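Local coordinates for toll-like receptor 13 (Mus musculus, PDB 4Z0C), which is an innate immune receptor whose leucine-rich repeat ectodomain, the part in this chain, binds bacterial 23S rRNA, leading to NF-kappa-B activation via MYD88 and TRAF6, at residues Cys6-Phe11 and Pro34-His39; Asp124-Leu129 and Leu149-His154; His569-Leu574 and Thr578-Ser583; Val682-Pro685 and Ser689-Cys692. All coordinates share one frame; numbering follows the deposited sequence.

Interaction 1: Cys6-Phe11 and Pro34-His39; sequences CTQYEF and PRYTTH. With nucleotides of chain C.
With CG swung opposite its own carbonyl carbon (chi1 -77°) and the chain straight beyond, Gln8 reaches across to Tyr36, whose chi1 of 59° wedges the ring between backbone N and carbonyl and turns its hydroxyl to meet the amide. Tyr36 OH donates to Gln8 OE1 over 2.9 Å, in the amide plane and on a lone pair, the two side chains crossing nearly at right angles. Pro34 CG lies 3.5 Å from the same Gln8 OE1, and Pro34 CB sits over one face of the Tyr36 ring. A glutamine suits this place because it accepts through OE1 while NE2 hydrogen-bonds Tyr1 OH. The contact joins the N-terminal strand 7-9, next to strand 15-17 with the Cys6-Cys18 disulfide beside the pair, to the turn leading into the first leucine-rich repeat; Thr37 OG1 braces that type I turn by bonding Pro34 O at 2.9 Å. Just beyond Gln8, the chain meets the RNA. One face of the Tyr9 ring lies against adenine A6 of chain C, with Tyr9 CZ 3.4 Å from A6 C5, while Phe11 N lies over the opposite face. The edge of the Phe11 ring faces the phosphate of A6, its CE2 3.7 Å from A6 OP2.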
loop_
_atom_site.group_PDB
_atom_site.type_symbol
_atom_site.label_atom_id
_atom_site.label_comp_id
_atom_site.label_asym_id
_atom_site.label_seq_id
_atom_site.Cartn_x
_atom_site.Cartn_y
_atom_site.Cartn_z
ATOM N N CYS A 6 28.523 20.763 -5.564
ATOM C CA CYS A 6 28.732 19.856 -4.440
ATOM C C CYS A 6 28.076 20.380 -3.175
ATOM O O CYS A 6 27.853 21.586 -3.035
ATOM C CB CYS A 6 30.243 19.734 -4.145
ATOM S SG CYS A 6 31.290 19.075 -5.466
ATOM N N THR A 7 27.840 19.501 -2.208
ATOM C CA THR A 7 27.369 19.967 -0.906
ATOM C C THR A 7 28.127 19.293 0.211
ATOM O O THR A 7 28.664 18.204 0.041
ATOM C CB THR A 7 25.831 19.728 -0.689
ATOM O OG1 THR A 7 25.458 20.174 0.621
ATOM C CG2 THR A 7 25.462 18.243 -0.826
ATOM N N GLN A 8 28.188 19.953 1.357
ATOM C CA GLN A 8 28.687 19.284 2.549
ATOM C C GLN A 8 27.619 18.363 3.136
ATOM O O GLN A 8 26.421 18.556 2.928
ATOM C CB GLN A 8 29.182 20.293 3.594
ATOM C CG GLN A 8 30.572 20.877 3.256
ATOM C CD GLN A 8 31.041 21.945 4.235
ATOM O OE1 GLN A 8 32.183 22.371 4.179
ATOM N NE2 GLN A 8 30.154 22.384 5.129
ATOM N N TYR A 9 28.082 17.336 3.827
ATOM C CA TYR A 9 27.229 16.439 4.587
ATOM C C TYR A 9 26.774 17.143 5.861
ATOM O O TYR A 9 27.556 17.750 6.563
ATOM C CB TYR A 9 28.011 15.157 4.907
ATOM C CG TYR A 9 27.360 14.201 5.877
ATOM C CD1 TYR A 9 26.037 13.766 5.705
ATOM C CD2 TYR A 9 28.086 13.693 6.950
ATOM C CE1 TYR A 9 25.459 12.880 6.609
ATOM C CE2 TYR A 9 27.522 12.794 7.842
ATOM C CZ TYR A 9 26.219 12.387 7.669
ATOM O OH TYR A 9 25.696 11.495 8.586
ATOM N N GLU A 10 25.500 17.019 6.168
ATOM C CA GLU A 10 24.878 17.776 7.239
ATOM C C GLU A 10 25.520 17.541 8.618
ATOM O O GLU A 10 25.524 18.435 9.461
ATOM C CB GLU A 10 23.361 17.461 7.235
ATOM C CG GLU A 10 22.968 16.585 6.013
ATOM C CD GLU A 10 21.510 16.717 5.591
ATOM O OE1 GLU A 10 20.608 16.644 6.457
ATOM O OE2 GLU A 10 21.258 16.866 4.373
ATOM N N PHE A 11 26.063 16.353 8.848
ATOM C CA PHE A 11 26.570 16.001 10.174
ATOM C C PHE A 11 28.093 15.853 10.221
ATOM O O PHE A 11 28.641 15.395 11.223
ATOM C CB PHE A 11 25.875 14.749 10.722
ATOM C CG PHE A 11 24.371 14.854 10.714
ATOM C CD1 PHE A 11 23.720 15.779 11.536
ATOM C CD2 PHE A 11 23.604 14.051 9.876
ATOM C CE1 PHE A 11 22.345 15.903 11.510
ATOM C CE2 PHE A 11 22.204 14.168 9.858
ATOM C CZ PHE A 11 21.583 15.081 10.675
ATOM N N PRO A 34 36.000 23.383 0.278
ATOM C CA PRO A 34 36.998 23.744 1.297
ATOM C C PRO A 34 38.273 22.902 1.280
ATOM O O PRO A 34 38.296 21.734 0.870
ATOM C CB PRO A 34 36.252 23.521 2.624
ATOM C CG PRO A 34 34.809 23.539 2.268
ATOM C CD PRO A 34 34.748 22.922 0.899
ATOM N N ARG A 35 39.347 23.519 1.749
ATOM C CA ARG A 35 40.637 22.858 1.809
ATOM C C ARG A 35 40.663 21.815 2.928
ATOM O O ARG A 35 41.517 20.931 2.931
ATOM C CB ARG A 35 41.760 23.896 1.990
ATOM C CG ARG A 35 41.858 24.919 0.859
ATOM C CD ARG A 35 42.915 25.989 1.141
ATOM N NE ARG A 35 44.090 25.821 0.288
ATOM C CZ ARG A 35 45.081 24.970 0.541
ATOM N NH1 ARG A 35 46.103 24.875 -0.297
ATOM N NH2 ARG A 35 45.046 24.208 1.626
ATOM N N TYR A 36 39.731 21.915 3.880
ATOM C CA TYR A 36 39.689 20.960 4.999
ATOM C C TYR A 36 38.900 19.667 4.689
ATOM O O TYR A 36 38.675 18.833 5.569
ATOM C CB TYR A 36 39.169 21.628 6.286
ATOM C CG TYR A 36 37.782 22.226 6.172
ATOM C CD1 TYR A 36 36.665 21.415 5.982
ATOM C CD2 TYR A 36 37.574 23.598 6.313
ATOM C CE1 TYR A 36 35.384 21.950 5.891
ATOM C CE2 TYR A 36 36.298 24.143 6.225
ATOM C CZ TYR A 36 35.208 23.310 6.010
ATOM O OH TYR A 36 33.935 23.829 5.920
ATOM N N THR A 37 38.480 19.521 3.436
ATOM C CA THR A 37 37.696 18.375 2.996
ATOM C C THR A 37 38.471 17.061 3.110
ATOM O O THR A 37 39.519 16.898 2.497
ATOM C CB THR A 37 37.210 18.587 1.540
ATOM O OG1 THR A 37 36.357 19.739 1.493
ATOM C CG2 THR A 37 36.431 17.387 1.025
ATOM N N THR A 38 37.941 16.112 3.880
ATOM C CA THR A 38 38.591 14.814 4.013
ATOM C C THR A 38 37.948 13.727 3.172
ATOM O O THR A 38 38.644 12.849 2.680
ATOM C CB THR A 38 38.721 14.363 5.481
ATOM O OG1 THR A 38 37.439 14.092 6.037
ATOM C CG2 THR A 38 39.403 15.465 6.306
ATOM N N HIS A 39 36.632 13.785 2.994
ATOM C CA HIS A 39 35.915 12.812 2.152
ATOM C C HIS A 39 35.193 13.501 1.000
ATOM O O HIS A 39 34.389 14.425 1.210
ATOM C CB HIS A 39 34.883 12.012 2.953
ATOM C CG HIS A 39 35.464 11.177 4.049
ATOM N ND1 HIS A 39 36.109 11.717 5.139
ATOM C CD2 HIS A 39 35.494 9.835 4.225
ATOM C CE1 HIS A 39 36.505 10.747 5.943
ATOM N NE2 HIS A 39 36.161 9.592 5.401
ATOM P P A C 6 20.686 11.365 6.282
ATOM O OP1 A C 6 21.054 10.015 6.783
ATOM O OP2 A C 6 20.295 12.361 7.299
ATOM O "O5'" A C 6 21.882 11.894 5.379
ATOM C "C5'" A C 6 21.804 13.137 4.673
ATOM C "C4'" A C 6 22.554 13.076 3.361
ATOM O "O4'" A C 6 23.956 12.760 3.618
ATOM C "C3'" A C 6 22.067 12.012 2.390
ATOM O "O3'" A C 6 22.344 12.459 1.066
ATOM C "C2'" A C 6 22.966 10.819 2.722
ATOM O "O2'" A C 6 23.095 9.875 1.684
ATOM C "C1'" A C 6 24.296 11.513 3.013
ATOM N N9 A C 6 25.159 10.819 3.972
ATOM C C8 A C 6 24.794 10.051 5.057
ATOM N N7 A C 6 25.824 9.624 5.771
ATOM C C5 A C 6 26.935 10.165 5.134
ATOM C C6 A C 6 28.318 10.102 5.404
ATOM N N6 A C 6 28.840 9.433 6.430
ATOM N N1 A C 6 29.161 10.760 4.575
ATOM C C2 A C 6 28.632 11.443 3.549
ATOM N N3 A C 6 27.356 11.578 3.187
ATOM C C4 A C 6 26.543 10.911 4.031
#

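Interaction 2: Asp124-Leu129 and Leu149-His154; sequences DAFTPL and LEAVQH
Phe126, Ala151 and Val152 bury most of the surface in this contact, and all three lie in the protein interior. The Phe126 side chain leaves its loop toward the helix and presents the ring edge, with CD2 as the leading atom. Phe126 CD2 lies 3.4 Å from Ala151 O, and both this carbonyl oxygen and a valine methyl sit near the ring plane. Phe126 and Val152 run side by side and point the same way, and the valine has CG1 opposite its own carbonyl carbon (chi1 -56°), which puts Val152 CG1 4.0 Å from both Phe126 CD2 and CE2. Alanine suits its position because a single methyl lets the aromatic edge come close to the helix backbone; Ala151 CB is 4.3 Å from Phe126 CD2. The two segments belong to successive turns of the leucine-rich repeat solenoid: residues 124-129 lie at the end of the fourth repeat, on the way to strand 134-136, whereas the other segment, in the fifth, includes the last part of the helix that begins at residue 145. Phe126 and Val152 both touch Leu135 of the intervening strand, while Phe126 and Ala151 share Ile121, so the ring fits into the hydrophobic core between the turns. A water donates a hydrogen bond to Ala151 O, 3.0 Å from the water oxygen; its link to Phe126 N is too short to be trusted, which leaves a bridge from loop to helix doubtful. On the loop side, Leu129 N bonds Phe126 O at 2.8 Å, closing a type I turn that starts at the phenylalanine.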
loop_
_atom_site.group_PDB
_atom_site.type_symbol
_atom_site.label_atom_id
_atom_site.label_comp_id
_atom_site.label_asym_id
_atom_site.label_seq_id
_atom_site.Cartn_x
_atom_site.Cartn_y
_atom_site.Cartn_z
ATOM N N ASP A 124 55.378 -0.490 -13.718
ATOM C CA ASP A 124 55.718 0.444 -12.644
ATOM C C ASP A 124 54.546 1.286 -12.172
ATOM O O ASP A 124 54.747 2.288 -11.477
ATOM C CB ASP A 124 56.844 1.376 -13.074
ATOM C CG ASP A 124 58.107 0.631 -13.425
ATOM O OD1 ASP A 124 58.567 -0.180 -12.587
ATOM O OD2 ASP A 124 58.631 0.848 -14.540
ATOM N N ALA A 125 53.331 0.902 -12.557
ATOM C CA ALA A 125 52.163 1.698 -12.198
ATOM C C ALA A 125 52.030 1.856 -10.683
ATOM O O ALA A 125 51.766 2.942 -10.206
ATOM C CB ALA A 125 50.916 1.116 -12.800
ATOM N N PHE A 126 52.285 0.787 -9.931
ATOM C CA PHE A 126 51.998 0.763 -8.489
ATOM C C PHE A 126 53.179 1.064 -7.551
ATOM O O PHE A 126 53.032 0.979 -6.327
ATOM C CB PHE A 126 51.346 -0.584 -8.111
ATOM C CG PHE A 126 50.060 -0.848 -8.823
ATOM C CD1 PHE A 126 49.175 0.193 -9.096
ATOM C CD2 PHE A 126 49.732 -2.127 -9.240
ATOM C CE1 PHE A 126 47.979 -0.046 -9.754
ATOM C CE2 PHE A 126 48.534 -2.372 -9.905
ATOM C CZ PHE A 126 47.661 -1.329 -10.160
ATOM N N THR A 127 54.338 1.398 -8.118
ATOM C CA THR A 127 55.533 1.744 -7.324
ATOM C C THR A 127 55.359 2.751 -6.163
ATOM O O THR A 127 55.864 2.500 -5.061
ATOM C CB THR A 127 56.707 2.196 -8.232
ATOM O OG1 THR A 127 57.005 1.157 -9.179
ATOM C CG2 THR A 127 57.941 2.463 -7.395
ATOM N N PRO A 128 54.625 3.866 -6.379
ATOM C CA PRO A 128 54.432 4.767 -5.228
ATOM C C PRO A 128 53.533 4.180 -4.127
ATOM O O PRO A 128 53.489 4.737 -3.032
ATOM C CB PRO A 128 53.750 5.999 -5.843
ATOM C CG PRO A 128 53.975 5.901 -7.304
ATOM C CD PRO A 128 54.067 4.440 -7.620
ATOM N N LEU A 129 52.856 3.066 -4.399
ATOM C CA LEU A 129 51.849 2.554 -3.475
ATOM C C LEU A 129 52.442 1.697 -2.366
ATOM O O LEU A 129 52.099 0.531 -2.218
ATOM C CB LEU A 129 50.780 1.776 -4.232
ATOM C CG LEU A 129 50.158 2.577 -5.370
ATOM C CD1 LEU A 129 49.047 1.782 -6.032
ATOM C CD2 LEU A 129 49.671 3.938 -4.880
ATOM N N LEU A 149 51.036 -9.935 -12.304
ATOM C CA LEU A 149 52.085 -10.295 -11.349
ATOM C C LEU A 149 53.287 -9.353 -11.405
ATOM O O LEU A 149 53.845 -8.994 -10.370
ATOM C CB LEU A 149 52.528 -11.744 -11.536
ATOM C CG LEU A 149 51.631 -12.796 -10.891
ATOM C CD1 LEU A 149 52.064 -14.181 -11.315
ATOM C CD2 LEU A 149 51.680 -12.667 -9.381
ATOM N N GLU A 150 53.681 -8.951 -12.609
ATOM C CA GLU A 150 54.742 -7.957 -12.762
ATOM C C GLU A 150 54.383 -6.670 -12.056
ATOM O O GLU A 150 55.236 -6.019 -11.449
ATOM C CB GLU A 150 54.999 -7.664 -14.242
ATOM C CG GLU A 150 55.832 -8.717 -14.967
ATOM C CD GLU A 150 57.291 -8.707 -14.532
ATOM O OE1 GLU A 150 57.748 -9.704 -13.933
ATOM O OE2 GLU A 150 57.984 -7.698 -14.802
ATOM N N ALA A 151 53.109 -6.306 -12.134
ATOM C CA ALA A 151 52.665 -5.010 -11.630
ATOM C C ALA A 151 52.469 -5.012 -10.123
ATOM O O ALA A 151 52.561 -3.972 -9.487
ATOM C CB ALA A 151 51.401 -4.561 -12.341
ATOM N N VAL A 152 52.237 -6.184 -9.547
ATOM C CA VAL A 152 51.953 -6.252 -8.118
ATOM C C VAL A 152 52.995 -6.954 -7.238
ATOM O O VAL A 152 52.953 -6.806 -6.013
ATOM C CB VAL A 152 50.530 -6.848 -7.844
ATOM C CG1 VAL A 152 49.461 -6.036 -8.575
ATOM C CG2 VAL A 152 50.460 -8.312 -8.224
ATOM N N GLN A 153 53.919 -7.711 -7.839
ATOM C CA GLN A 153 54.818 -8.574 -7.052
ATOM C C GLN A 153 55.756 -7.837 -6.079
ATOM O O GLN A 153 56.185 -8.405 -5.070
ATOM C CB GLN A 153 55.624 -9.510 -7.973
ATOM C CG GLN A 153 56.655 -8.792 -8.870
ATOM C CD GLN A 153 57.331 -9.728 -9.884
ATOM O OE1 GLN A 153 57.411 -10.942 -9.680
ATOM N NE2 GLN A 153 57.794 -9.159 -10.994
ATOM N N HIS A 154 56.036 -6.568 -6.355
ATOM C CA HIS A 154 56.934 -5.791 -5.501
ATOM C C HIS A 154 56.219 -4.863 -4.522
ATOM O O HIS A 154 56.867 -4.103 -3.798
ATOM C CB HIS A 154 57.973 -5.042 -6.345
ATOM C CG HIS A 154 58.855 -5.958 -7.134
ATOM N ND1 HIS A 154 58.860 -5.985 -8.514
ATOM C CD2 HIS A 154 59.730 -6.910 -6.735
ATOM C CE1 HIS A 154 59.708 -6.906 -8.930
ATOM N NE2 HIS A 154 60.252 -7.480 -7.871
HETATM O O HOH W 1 53.595 -1.257 -10.357
#

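Interaction 3: His569-Leu574 and Thr578-Ser583; sequences HQFDPL and TKLDIS
This is a hydrophobic core contact between consecutive turns of the leucine-rich repeat solenoid: Phe571, from the loop of the twenty-second repeat, meets Leu580 and Ile582, on and just after strand 579-581 of the twenty-third. Two overlapping type I turns, 569-572 and 571-574, bend the loop and direct Phe571 inward. Its ring comes from the opposite direction to Leu580 and meets one leucine branch, with Phe571 CE2 3.5 Å from Leu580 CD2. In Leu580, chi1 of 173° together with chi2 of 62° brings the CD2 branch to the ring. Ile582 closes on the ring edge instead, its CD1 4.2 Å from Phe571 CZ. Branched aliphatic residues suit these inward positions because they fill the interior around a flat ring; Leu556 and Leu566 of its own repeat pack against Phe571 as well. The alternation of the strand turns Asp581 to the other side, where its OD2 accepts a hydrogen bond from N6 of an adenine of the bound RNA. Core leucine and ligand-binding aspartate are thus neighbours in sequence. Asp581 also shapes the chain that follows: its OD1 accepts from Ser583 N at 3.0 Å in an Asx turn, the N-H arriving from above the carboxylate plane.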
loop_
_atom_site.group_PDB
_atom_site.type_symbol
_atom_site.label_atom_id
_atom_site.label_comp_id
_atom_site.label_asym_id
_atom_site.label_seq_id
_atom_site.Cartn_x
_atom_site.Cartn_y
_atom_site.Cartn_z
ATOM N N HIS A 569 -1.810 22.215 19.541
ATOM C CA HIS A 569 -0.508 22.205 20.208
ATOM C C HIS A 569 -0.025 20.784 20.485
ATOM O O HIS A 569 0.417 20.451 21.591
ATOM C CB HIS A 569 -0.544 23.062 21.468
ATOM C CG HIS A 569 -0.504 24.533 21.182
ATOM N ND1 HIS A 569 -1.198 25.461 21.927
ATOM C CD2 HIS A 569 0.138 25.231 20.212
ATOM C CE1 HIS A 569 -0.976 26.670 21.437
ATOM N NE2 HIS A 569 -0.173 26.557 20.393
ATOM N N GLN A 570 -0.094 19.969 19.436
ATOM C CA GLN A 570 0.198 18.538 19.491
ATOM C C GLN A 570 1.615 18.182 19.932
ATOM O O GLN A 570 1.821 17.119 20.507
ATOM C CB GLN A 570 -0.104 17.893 18.137
ATOM C CG GLN A 570 -1.583 17.590 17.920
ATOM C CD GLN A 570 -2.369 18.683 17.193
ATOM O OE1 GLN A 570 -1.925 19.828 17.049
ATOM N NE2 GLN A 570 -3.561 18.315 16.723
ATOM N N PHE A 571 2.586 19.059 19.670
ATOM C CA PHE A 571 3.977 18.768 20.018
ATOM C C PHE A 571 4.365 19.186 21.437
ATOM O O PHE A 571 5.488 18.949 21.860
ATOM C CB PHE A 571 4.951 19.377 18.999
ATOM C CG PHE A 571 4.867 18.745 17.638
ATOM C CD1 PHE A 571 4.283 17.487 17.477
ATOM C CD2 PHE A 571 5.350 19.403 16.522
ATOM C CE1 PHE A 571 4.186 16.909 16.222
ATOM C CE2 PHE A 571 5.256 18.831 15.263
ATOM C CZ PHE A 571 4.673 17.588 15.111
ATOM N N ASP A 572 3.433 19.771 22.182
ATOM C CA ASP A 572 3.741 20.241 23.536
ATOM C C ASP A 572 4.329 19.213 24.499
ATOM O O ASP A 572 5.169 19.570 25.328
ATOM C CB ASP A 572 2.541 20.939 24.173
ATOM C CG ASP A 572 2.432 22.407 23.776
ATOM O OD1 ASP A 572 3.114 22.826 22.811
ATOM O OD2 ASP A 572 1.638 23.134 24.424
ATOM N N PRO A 573 3.898 17.939 24.405
ATOM C CA PRO A 573 4.510 16.947 25.302
ATOM C C PRO A 573 5.930 16.555 24.911
ATOM O O PRO A 573 6.632 16.008 25.757
ATOM C CB PRO A 573 3.580 15.728 25.164
ATOM C CG PRO A 573 2.283 16.284 24.652
ATOM C CD PRO A 573 2.680 17.401 23.760
ATOM N N LEU A 574 6.337 16.833 23.673
ATOM C CA LEU A 574 7.608 16.338 23.136
ATOM C C LEU A 574 8.842 17.154 23.528
ATOM O O LEU A 574 9.570 17.641 22.662
ATOM C CB LEU A 574 7.530 16.245 21.610
ATOM C CG LEU A 574 6.373 15.442 21.011
ATOM C CD1 LEU A 574 6.553 15.340 19.501
ATOM C CD2 LEU A 574 6.261 14.045 21.647
ATOM N N THR A 578 14.468 15.697 19.340
ATOM C CA THR A 578 15.751 16.015 18.742
ATOM C C THR A 578 15.678 16.107 17.213
ATOM O O THR A 578 16.367 16.917 16.590
ATOM C CB THR A 578 16.776 14.949 19.195
ATOM O OG1 THR A 578 17.506 15.461 20.316
ATOM C CG2 THR A 578 17.729 14.545 18.073
ATOM N N LYS A 579 14.843 15.256 16.617
ATOM C CA LYS A 579 14.638 15.234 15.171
ATOM C C LYS A 579 13.160 15.096 14.820
ATOM O O LYS A 579 12.482 14.221 15.351
ATOM C CB LYS A 579 15.388 14.072 14.552
ATOM C CG LYS A 579 15.094 13.860 13.079
ATOM C CD LYS A 579 16.027 12.792 12.494
ATOM C CE LYS A 579 15.792 12.627 11.002
ATOM N NZ LYS A 579 16.663 11.581 10.404
ATOM N N LEU A 580 12.686 15.946 13.907
ATOM C CA LEU A 580 11.318 15.914 13.405
ATOM C C LEU A 580 11.324 15.939 11.882
ATOM O O LEU A 580 11.964 16.791 11.285
ATOM C CB LEU A 580 10.532 17.120 13.929
ATOM C CG LEU A 580 9.141 17.280 13.323
ATOM C CD1 LEU A 580 8.343 16.071 13.698
ATOM C CD2 LEU A 580 8.464 18.545 13.825
ATOM N N ASP A 581 10.634 14.996 11.249
ATOM C CA ASP A 581 10.478 15.019 9.794
ATOM C C ASP A 581 8.996 14.974 9.365
ATOM O O ASP A 581 8.268 14.032 9.682
ATOM C CB ASP A 581 11.257 13.873 9.152
ATOM C CG ASP A 581 11.175 13.874 7.625
ATOM O OD1 ASP A 581 10.078 13.691 7.060
ATOM O OD2 ASP A 581 12.223 14.001 6.971
ATOM N N ILE A 582 8.568 16.017 8.657
ATOM C CA ILE A 582 7.257 16.076 8.032
ATOM C C ILE A 582 7.410 16.476 6.570
ATOM O O ILE A 582 6.910 17.524 6.122
ATOM C CB ILE A 582 6.340 17.085 8.723
ATOM C CG1 ILE A 582 6.503 16.969 10.234
ATOM C CG2 ILE A 582 4.896 16.822 8.313
ATOM C CD1 ILE A 582 5.621 17.897 11.019
ATOM N N SER A 583 8.123 15.633 5.836
ATOM C CA SER A 583 8.410 15.888 4.436
ATOM C C SER A 583 7.502 15.069 3.546
ATOM O O SER A 583 6.979 14.050 3.970
ATOM C CB SER A 583 9.870 15.547 4.133
ATOM O OG SER A 583 10.723 16.232 5.035
#

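Interaction 4: Val682-Pro685 and Ser689-Cys692; sequences VHIP and SYPC
Ile684 and Pro685 meet Tyr690 within the loop that follows helix 670-678, and the residues leading up to them pack on that helix and on the last strand. Val682 comes first, packing on Trp675 of the helix and on Phe656 of strand 655-657, a branched apolar residue well suited to the space between them. At His683 the backbone bonds to Met654 and Phe656, holding the chain alongside the last strand of the solenoid. The imidazole meets the rings of Tyr1 and Phe3, bringing the N-terminal residues against this loop. Ile684 is the first to touch the other segment. Its CG2 branch lies opposite its backbone N and meets the tyrosine where the two side chains cross at about a right angle: CG2 is 3.5 Å from Tyr690 OH and 4.2 Å from Tyr690 CE2. The same side chain also packs on Trp675, so this beta-branched residue joins helix to aromatic ring. Pro685 follows and offers its carbonyl. Tyr690 OH donates to Pro685 O over a short 2.6 Å, the hydroxyl tilted 31° from the carbonyl plane, while the oxygen lies near the plane of the ring at its edge. Tyrosine fits because its ring is buried among apolar groups while its hydroxyl satisfies a buried carbonyl. Two residues further on, Cys692 forms a disulfide with Cys665. A helix, irregular loops and a disulfide closing the end of the solenoid are characteristic of the LRRCT module, the C-terminal cap of leucine-rich repeat ectodomains.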
loop_
_atom_site.group_PDB
_atom_site.type_symbol
_atom_site.label_atom_id
_atom_site.label_comp_id
_atom_site.label_asym_id
_atom_site.label_seq_id
_atom_site.Cartn_x
_atom_site.Cartn_y
_atom_site.Cartn_z
ATOM N N VAL A 682 27.012 28.854 8.724
ATOM C CA VAL A 682 25.945 28.081 8.125
ATOM C C VAL A 682 26.233 27.686 6.687
ATOM O O VAL A 682 26.473 28.538 5.834
ATOM C CB VAL A 682 24.586 28.825 8.160
ATOM C CG1 VAL A 682 23.492 27.947 7.520
ATOM C CG2 VAL A 682 24.206 29.184 9.586
ATOM N N HIS A 683 26.181 26.379 6.431
ATOM C CA HIS A 683 26.315 25.849 5.079
ATOM C C HIS A 683 24.961 25.787 4.362
ATOM O O HIS A 683 23.952 25.462 4.968
ATOM C CB HIS A 683 26.984 24.462 5.054
ATOM C CG HIS A 683 27.128 23.918 3.672
ATOM N ND1 HIS A 683 28.073 24.387 2.786
ATOM C CD2 HIS A 683 26.395 23.005 2.988
ATOM C CE1 HIS A 683 27.938 23.769 1.626
ATOM N NE2 HIS A 683 26.927 22.923 1.724
ATOM N N ILE A 684 24.969 26.103 3.070
ATOM C CA ILE A 684 23.761 26.183 2.270
ATOM C C ILE A 684 23.930 25.454 0.937
ATOM O O ILE A 684 24.545 25.973 0.012
ATOM C CB ILE A 684 23.272 27.664 2.100
ATOM C CG1 ILE A 684 22.706 28.153 3.434
ATOM C CG2 ILE A 684 22.183 27.797 1.009
ATOM C CD1 ILE A 684 22.793 29.575 3.644
ATOM N N PRO A 685 23.385 24.227 0.860
ATOM C CA PRO A 685 23.539 23.283 -0.251
ATOM C C PRO A 685 23.247 23.852 -1.634
ATOM O O PRO A 685 22.120 24.279 -1.926
ATOM C CB PRO A 685 22.506 22.192 0.066
ATOM C CG PRO A 685 22.177 22.337 1.505
ATOM C CD PRO A 685 22.809 23.580 2.051
ATOM N N SER A 689 24.499 27.617 -7.335
ATOM C CA SER A 689 23.835 27.142 -8.547
ATOM C C SER A 689 22.385 27.621 -8.680
ATOM O O SER A 689 21.786 27.488 -9.755
ATOM C CB SER A 689 23.862 25.617 -8.590
ATOM O OG SER A 689 23.025 25.066 -7.588
ATOM N N TYR A 690 21.829 28.166 -7.596
ATOM C CA TYR A 690 20.420 28.572 -7.573
ATOM C C TYR A 690 20.156 29.544 -8.713
ATOM O O TYR A 690 20.777 30.603 -8.783
ATOM C CB TYR A 690 20.032 29.245 -6.252
ATOM C CG TYR A 690 20.110 28.395 -5.000
ATOM C CD1 TYR A 690 20.414 27.031 -5.059
ATOM C CD2 TYR A 690 19.882 28.968 -3.745
ATOM C CE1 TYR A 690 20.494 26.270 -3.902
ATOM C CE2 TYR A 690 19.959 28.209 -2.580
ATOM C CZ TYR A 690 20.271 26.859 -2.664
ATOM O OH TYR A 690 20.356 26.102 -1.510
ATOM N N PRO A 691 19.231 29.184 -9.609
ATOM C CA PRO A 691 18.970 29.959 -10.822
ATOM C C PRO A 691 17.953 31.068 -10.597
ATOM O O PRO A 691 17.135 30.997 -9.679
ATOM C CB PRO A 691 18.365 28.913 -11.753
ATOM C CG PRO A 691 17.571 28.055 -10.818
ATOM C CD PRO A 691 18.373 27.992 -9.529
ATOM N N CYS A 692 17.999 32.081 -11.455
ATOM C CA CYS A 692 17.011 33.146 -11.410
ATOM C C CYS A 692 15.727 32.633 -12.022
ATOM O O CYS A 692 15.762 31.871 -12.986
ATOM C CB CYS A 692 17.509 34.380 -12.156
ATOM S SG CYS A 692 18.796 35.277 -11.257
#

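Interactions 1 and 4, with centres about 15 Å apart, touch directly where the two ends of this curved ectodomain meet: Gln8 N lies 3.2 Å from His683 NE2, and Thr7 OG1 is 3.6 Å from Pro685 CB. Interaction 3 comes within about 6 Å of interaction 1 at the nearest atoms; both border the bound RNA, and Glu10 of 6-11 forms a salt bridge with Arg609, whose side chain touches Asp581. Interaction 4 stays about 8 Å from the nucleic acid at the nearest atoms. Interaction 2 stands apart, its nearest atom about 21 Å from the RNA and its centre about 57 Å from that of interaction 3, across the chain's centre.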